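Local coordinates for cell division control protein 4 (Saccharomyces cerevisiae, PDB 3V7D) that recognises phosphorylated target proteins, such as the CDK inhibitor Sic1, as the substrate-binding F-box subunit of an SCF ubiquitin ligase, at residues Leu102-Arg114 / Asn418-Asp432. The protein carries 1 engineered substitution. Residues are numbered along the deposited sequence; the frame is centred on the assembly and turned at random.
Sequences LKNWYNPKFVPQR and NLRSGKLVHANILKD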
loop_
_atom_site.group_PDB
_atom_site.type_symbol
_atom_site.label_atom_id
_atom_site.label_comp_id
_atom_site.label_asym_id
_atom_site.label_seq_id
_atom_site.Cartn_x
_atom_site.Cartn_y
_atom_site.Cartn_z
ATOM N N LEU B 102 -9.343 9.021 2.057
ATOM C CA LEU B 102 -9.476 7.929 3.018
ATOM C C LEU B 102 -10.582 8.208 4.026
ATOM O O LEU B 102 -11.359 7.316 4.368
ATOM C CB LEU B 102 -8.153 7.664 3.744
ATOM C CG LEU B 102 -8.182 6.494 4.738
ATOM C CD1 LEU B 102 -8.539 5.189 4.027
ATOM C CD2 LEU B 102 -6.858 6.351 5.481
ATOM N N LYS B 103 -10.653 9.448 4.496
ATOM C CA LYS B 103 -11.687 9.837 5.453
ATOM C C LYS B 103 -13.083 9.636 4.877
ATOM O O LYS B 103 -13.998 9.231 5.592
ATOM C CB LYS B 103 -11.497 11.280 5.918
ATOM C CG LYS B 103 -10.613 11.408 7.152
ATOM C CD LYS B 103 -10.355 12.863 7.512
ATOM C CE LYS B 103 -9.918 13.001 8.965
ATOM N NZ LYS B 103 -8.807 12.073 9.313
ATOM N N ASN B 104 -13.242 9.912 3.585
ATOM C CA ASN B 104 -14.513 9.659 2.913
ATOM C C ASN B 104 -14.857 8.168 2.884
ATOM O O ASN B 104 -15.964 7.786 3.241
ATOM C CB ASN B 104 -14.511 10.246 1.499
ATOM C CG ASN B 104 -14.451 11.759 1.499
ATOM O OD1 ASN B 104 -14.821 12.409 2.480
ATOM N ND2 ASN B 104 -13.995 12.332 0.395
ATOM N N TRP B 105 -13.897 7.338 2.474
ATOM C CA TRP B 105 -14.051 5.886 2.506
ATOM C C TRP B 105 -14.455 5.381 3.895
ATOM O O TRP B 105 -15.241 4.443 4.018
ATOM C CB TRP B 105 -12.739 5.195 2.112
ATOM C CG TRP B 105 -12.502 5.024 0.643
ATOM C CD1 TRP B 105 -11.881 5.903 -0.198
ATOM C CD2 TRP B 105 -12.852 3.884 -0.157
ATOM N NE1 TRP B 105 -11.832 5.385 -1.473
ATOM C CE2 TRP B 105 -12.424 4.148 -1.474
ATOM C CE3 TRP B 105 -13.496 2.669 0.113
ATOM C CZ2 TRP B 105 -12.617 3.243 -2.519
ATOM C CZ3 TRP B 105 -13.688 1.772 -0.927
ATOM C CH2 TRP B 105 -13.247 2.063 -2.225
ATOM N N TYR B 106 -13.898 6.000 4.934
ATOM C CA TYR B 106 -14.116 5.566 6.314
ATOM C C TYR B 106 -15.369 6.170 6.950
ATOM O O TYR B 106 -15.852 5.676 7.966
ATOM C CB TYR B 106 -12.905 5.926 7.182
ATOM C CG TYR B 106 -11.741 4.956 7.111
ATOM C CD1 TYR B 106 -11.826 3.780 6.378
ATOM C CD2 TYR B 106 -10.558 5.215 7.798
ATOM C CE1 TYR B 106 -10.766 2.893 6.326
ATOM C CE2 TYR B 106 -9.491 4.336 7.748
ATOM C CZ TYR B 106 -9.603 3.176 7.013
ATOM O OH TYR B 106 -8.545 2.298 6.962
ATOM N N ASN B 107 -15.884 7.249 6.371
ATOM C CA ASN B 107 -17.061 7.911 6.931
ATOM C C ASN B 107 -18.363 7.191 6.567
ATOM O O ASN B 107 -18.800 7.238 5.418
ATOM C CB ASN B 107 -17.121 9.362 6.465
ATOM C CG ASN B 107 -18.175 10.172 7.201
ATOM O OD1 ASN B 107 -18.993 9.631 7.947
ATOM N ND2 ASN B 107 -18.164 11.484 6.985
ATOM N N PRO B 108 -19.006 6.552 7.560
ATOM C CA PRO B 108 -20.238 5.788 7.307
ATOM C C PRO B 108 -21.390 6.681 6.848
ATOM O O PRO B 108 -22.405 6.178 6.369
ATOM C CB PRO B 108 -20.558 5.174 8.675
ATOM C CG PRO B 108 -19.944 6.108 9.657
ATOM C CD PRO B 108 -18.698 6.651 8.997
ATOM N N LYS B 109 -21.231 7.991 7.002
ATOM C CA LYS B 109 -22.237 8.940 6.551
ATOM C C LYS B 109 -21.862 9.567 5.217
ATOM O O LYS B 109 -22.633 10.342 4.649
ATOM C CB LYS B 109 -22.455 10.036 7.592
ATOM C CG LYS B 109 -23.105 9.534 8.869
ATOM C CD LYS B 109 -23.439 10.672 9.820
ATOM C CE LYS B 109 -22.232 11.552 10.081
ATOM N NZ LYS B 109 -22.432 12.432 11.266
ATOM N N PHE B 110 -20.670 9.248 4.723
ATOM C CA PHE B 110 -20.295 9.659 3.378
ATOM C C PHE B 110 -20.917 8.675 2.398
ATOM O O PHE B 110 -20.989 7.477 2.670
ATOM C CB PHE B 110 -18.771 9.686 3.211
ATOM C CG PHE B 110 -18.314 10.094 1.831
ATOM C CD1 PHE B 110 -18.201 9.155 0.814
ATOM C CD2 PHE B 110 -17.984 11.412 1.556
ATOM C CE1 PHE B 110 -17.781 9.524 -0.450
ATOM C CE2 PHE B 110 -17.559 11.786 0.293
ATOM C CZ PHE B 110 -17.458 10.840 -0.711
ATOM N N VAL B 111 -21.383 9.184 1.265
ATOM C CA VAL B 111 -21.877 8.326 0.197
ATOM C C VAL B 111 -21.232 8.768 -1.108
ATOM O O VAL B 111 -21.285 9.944 -1.465
ATOM C CB VAL B 111 -23.421 8.376 0.076
ATOM C CG1 VAL B 111 -23.896 7.485 -1.068
ATOM C CG2 VAL B 111 -24.074 7.956 1.391
ATOM N N PRO B 112 -20.595 7.829 -1.816
ATOM C CA PRO B 112 -19.918 8.163 -3.070
ATOM C C PRO B 112 -20.918 8.466 -4.176
ATOM O O PRO B 112 -22.041 7.954 -4.151
ATOM C CB PRO B 112 -19.158 6.872 -3.403
ATOM C CG PRO B 112 -19.987 5.789 -2.767
ATOM C CD PRO B 112 -20.480 6.398 -1.484
ATOM N N GLN B 113 -20.517 9.298 -5.130
ATOM C CA GLN B 113 -21.304 9.480 -6.339
ATOM C C GLN B 113 -21.241 8.191 -7.141
ATOM O O GLN B 113 -20.192 7.547 -7.220
ATOM C CB GLN B 113 -20.758 10.631 -7.178
ATOM C CG GLN B 113 -21.118 12.015 -6.680
ATOM C CD GLN B 113 -20.340 13.088 -7.413
ATOM O OE1 GLN B 113 -20.876 13.787 -8.276
ATOM N NE2 GLN B 113 -19.062 13.213 -7.085
ATOM N N ARG B 114 -22.363 7.822 -7.745
ATOM C CA ARG B 114 -22.464 6.563 -8.466
ATOM C C ARG B 114 -22.793 6.782 -9.940
ATOM O O ARG B 114 -23.702 7.540 -10.274
ATOM C CB ARG B 114 -23.528 5.678 -7.812
ATOM C CG ARG B 114 -23.811 4.372 -8.534
ATOM C CD ARG B 114 -24.744 3.507 -7.700
ATOM N NE ARG B 114 -25.220 2.341 -8.435
ATOM C CZ ARG B 114 -26.142 1.497 -7.983
ATOM N NH1 ARG B 114 -26.697 1.686 -6.793
ATOM N NH2 ARG B 114 -26.516 0.466 -8.728
ATOM N N ASN B 418 -13.558 -1.194 6.885
ATOM C CA ASN B 418 -12.426 -0.464 7.444
ATOM C C ASN B 418 -11.484 -1.458 8.115
ATOM O O ASN B 418 -11.817 -2.019 9.158
ATOM C CB ASN B 418 -12.937 0.550 8.473
ATOM C CG ASN B 418 -11.830 1.403 9.087
ATOM O OD1 ASN B 418 -10.671 0.990 9.188
ATOM N ND2 ASN B 418 -12.199 2.602 9.518
ATOM N N LEU B 419 -10.310 -1.670 7.528
ATOM C CA LEU B 419 -9.373 -2.659 8.059
ATOM C C LEU B 419 -8.647 -2.201 9.325
ATOM O O LEU B 419 -8.079 -3.024 10.042
ATOM C CB LEU B 419 -8.364 -3.091 6.991
ATOM C CG LEU B 419 -8.952 -3.857 5.803
ATOM C CD1 LEU B 419 -7.841 -4.385 4.908
ATOM C CD2 LEU B 419 -9.856 -4.993 6.278
ATOM N N ARG B 420 -8.664 -0.900 9.606
ATOM C CA ARG B 420 -8.072 -0.399 10.845
ATOM C C ARG B 420 -8.960 -0.690 12.052
ATOM O O ARG B 420 -8.496 -1.226 13.054
ATOM C CB ARG B 420 -7.793 1.100 10.760
ATOM C CG ARG B 420 -6.742 1.469 9.743
ATOM C CD ARG B 420 -6.346 2.921 9.877
ATOM N NE ARG B 420 -5.546 3.358 8.740
ATOM C CZ ARG B 420 -5.095 4.596 8.582
ATOM N NH1 ARG B 420 -5.363 5.523 9.497
ATOM N NH2 ARG B 420 -4.375 4.904 7.511
ATOM N N SER B 421 -10.236 -0.334 11.943
ATOM C CA SER B 421 -11.184 -0.515 13.034
ATOM C C SER B 421 -11.812 -1.897 12.970
ATOM O O SER B 421 -12.429 -2.357 13.933
ATOM C CB SER B 421 -12.289 0.533 12.940
ATOM O OG SER B 421 -13.125 0.269 11.824
ATOM N N GLY B 422 -11.671 -2.549 11.820
ATOM C CA GLY B 422 -12.248 -3.865 11.617
ATOM C C GLY B 422 -13.741 -3.825 11.346
ATOM O O GLY B 422 -14.397 -4.858 11.272
ATOM N N LYS B 423 -14.285 -2.627 11.189
ATOM C CA LYS B 423 -15.729 -2.477 11.063
ATOM C C LYS B 423 -16.232 -2.277 9.630
ATOM O O LYS B 423 -15.549 -1.707 8.777
ATOM C CB LYS B 423 -16.217 -1.338 11.953
ATOM C CG LYS B 423 -16.221 -1.677 13.438
ATOM C CD LYS B 423 -16.216 -0.416 14.288
ATOM C CE LYS B 423 -17.368 0.522 13.935
ATOM N NZ LYS B 423 -18.661 0.099 14.556
ATOM N N LEU B 424 -17.440 -2.770 9.386
ATOM C CA LEU B 424 -18.125 -2.585 8.120
ATOM C C LEU B 424 -18.521 -1.121 7.989
ATOM O O LEU B 424 -19.156 -0.571 8.885
ATOM C CB LEU B 424 -19.376 -3.464 8.097
ATOM C CG LEU B 424 -20.309 -3.425 6.888
ATOM C CD1 LEU B 424 -19.602 -3.924 5.643
ATOM C CD2 LEU B 424 -21.555 -4.262 7.169
ATOM N N VAL B 425 -18.146 -0.491 6.880
ATOM C CA VAL B 425 -18.477 0.913 6.659
ATOM C C VAL B 425 -19.785 1.043 5.891
ATOM O O VAL B 425 -20.666 1.820 6.262
ATOM C CB VAL B 425 -17.391 1.633 5.847
ATOM C CG1 VAL B 425 -17.652 3.134 5.845
ATOM C CG2 VAL B 425 -16.010 1.318 6.392
ATOM N N HIS B 426 -19.893 0.285 4.807
ATOM C CA HIS B 426 -21.080 0.299 3.963
ATOM C C HIS B 426 -21.427 -1.108 3.497
ATOM O O HIS B 426 -20.551 -1.867 3.056
ATOM C CB HIS B 426 -20.858 1.176 2.730
ATOM C CG HIS B 426 -20.792 2.640 3.026
ATOM N ND1 HIS B 426 -19.611 3.350 2.999
ATOM C CD2 HIS B 426 -21.763 3.534 3.331
ATOM C CE1 HIS B 426 -19.855 4.617 3.284
ATOM N NE2 HIS B 426 -21.153 4.755 3.488
ATOM N N ALA B 427 -22.712 -1.439 3.571
ATOM C CA ALA B 427 -23.196 -2.736 3.123
ATOM C C ALA B 427 -24.243 -2.606 2.019
ATOM O O ALA B 427 -24.670 -3.610 1.452
ATOM C CB ALA B 427 -23.768 -3.526 4.306
ATOM N N ASN B 428 -24.653 -1.375 1.710
ATOM C CA ASN B 428 -25.782 -1.173 0.799
ATOM C C ASN B 428 -25.563 -0.280 -0.422
ATOM O O ASN B 428 -26.516 0.035 -1.137
ATOM C CB ASN B 428 -27.006 -0.689 1.580
ATOM C CG ASN B 428 -27.538 -1.745 2.524
ATOM O OD1 ASN B 428 -28.001 -2.800 2.089
ATOM N ND2 ASN B 428 -27.463 -1.476 3.820
ATOM N N ILE B 429 -24.323 0.126 -0.666
ATOM C CA ILE B 429 -24.031 1.034 -1.775
ATOM C C ILE B 429 -24.499 0.485 -3.127
ATOM O O ILE B 429 -25.055 1.221 -3.946
ATOM C CB ILE B 429 -22.534 1.415 -1.825
ATOM C CG1 ILE B 429 -22.156 2.180 -0.555
ATOM C CG2 ILE B 429 -22.256 2.279 -3.032
ATOM C CD1 ILE B 429 -20.769 2.744 -0.563
ATOM N N LEU B 430 -24.290 -0.810 -3.347
ATOM C CA LEU B 430 -24.750 -1.466 -4.569
ATOM C C LEU B 430 -25.837 -2.487 -4.241
ATOM O O LEU B 430 -25.822 -3.618 -4.730
ATOM C CB LEU B 430 -23.581 -2.136 -5.298
ATOM C CG LEU B 430 -22.491 -1.186 -5.796
ATOM C CD1 LEU B 430 -21.389 -1.953 -6.525
ATOM C CD2 LEU B 430 -23.090 -0.112 -6.697
ATOM N N LYS B 431 -26.778 -2.066 -3.403
ATOM C CA LYS B 431 -27.854 -2.922 -2.913
ATOM C C LYS B 431 -28.661 -3.579 -4.038
ATOM O O LYS B 431 -29.077 -4.729 -3.916
ATOM C CB LYS B 431 -28.782 -2.115 -1.997
ATOM C CG LYS B 431 -29.921 -2.904 -1.358
ATOM C CD LYS B 431 -30.706 -2.019 -0.397
ATOM C CE LYS B 431 -31.998 -2.680 0.067
ATOM N NZ LYS B 431 -31.740 -3.963 0.782
ATOM N N ASP B 432 -28.870 -2.856 -5.137
ATOM C CA ASP B 432 -29.710 -3.360 -6.223
ATOM C C ASP B 432 -29.017 -4.410 -7.095
ATOM O O ASP B 432 -29.654 -5.042 -7.938
ATOM C CB ASP B 432 -30.261 -2.207 -7.079
ATOM C CG ASP B 432 -29.172 -1.462 -7.834
ATOM O OD1 ASP B 432 -27.995 -1.538 -7.420
ATOM O OD2 ASP B 432 -29.497 -0.795 -8.838
HETATM O O HOH W 1 -14.955 3.514 9.426
HETATM O O HOH W 2 -25.906 3.780 -4.632
HETATM O O HOH W 3 -28.641 0.121 -5.140
#
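Tyr106, at the end of helix 87-106, lies flat on the amide of Asn418 where the helix leading from the F-box region meets the outer edge of the WD40 beta-propeller. The two planes are 12° apart, with Asn418 ND2 3.2 Å above the ring centre. That nitrogen donates to a water that in turn donates to Tyr106 O, while Asn418 OD1 accepts from the backbone N of Arg420 (2.8 Å) and of Ser421, an Asx motif that fixes the amide. Tyr106 OH is hydrogen-bonded to Asn404 O, and the guanidinium of Arg420, which packs a face on Leu102 CD2, forms a salt bridge with Glu63. Without the ring, as with an alanine at Tyr106, one face of the Asn418 amide would probably lose its cover and Asn404 O its phenol partner. Farther along, Val425 CG1 nestles at 3.3 Å from Trp105 O, and His426 NE2 gives Phe110 O a weak, bent bond (118°). Arg114, extended with CG anti to its own N (chi1 175°), lays its guanidinium over Leu430 CD2. Its NH1 reaches Ile429 O and Asp432 N through one water each; NH2, also salt-bridged to Glu459, forms a salt bridge with Asp432, meeting the syn lone pair of OD1 at 2.8 Å.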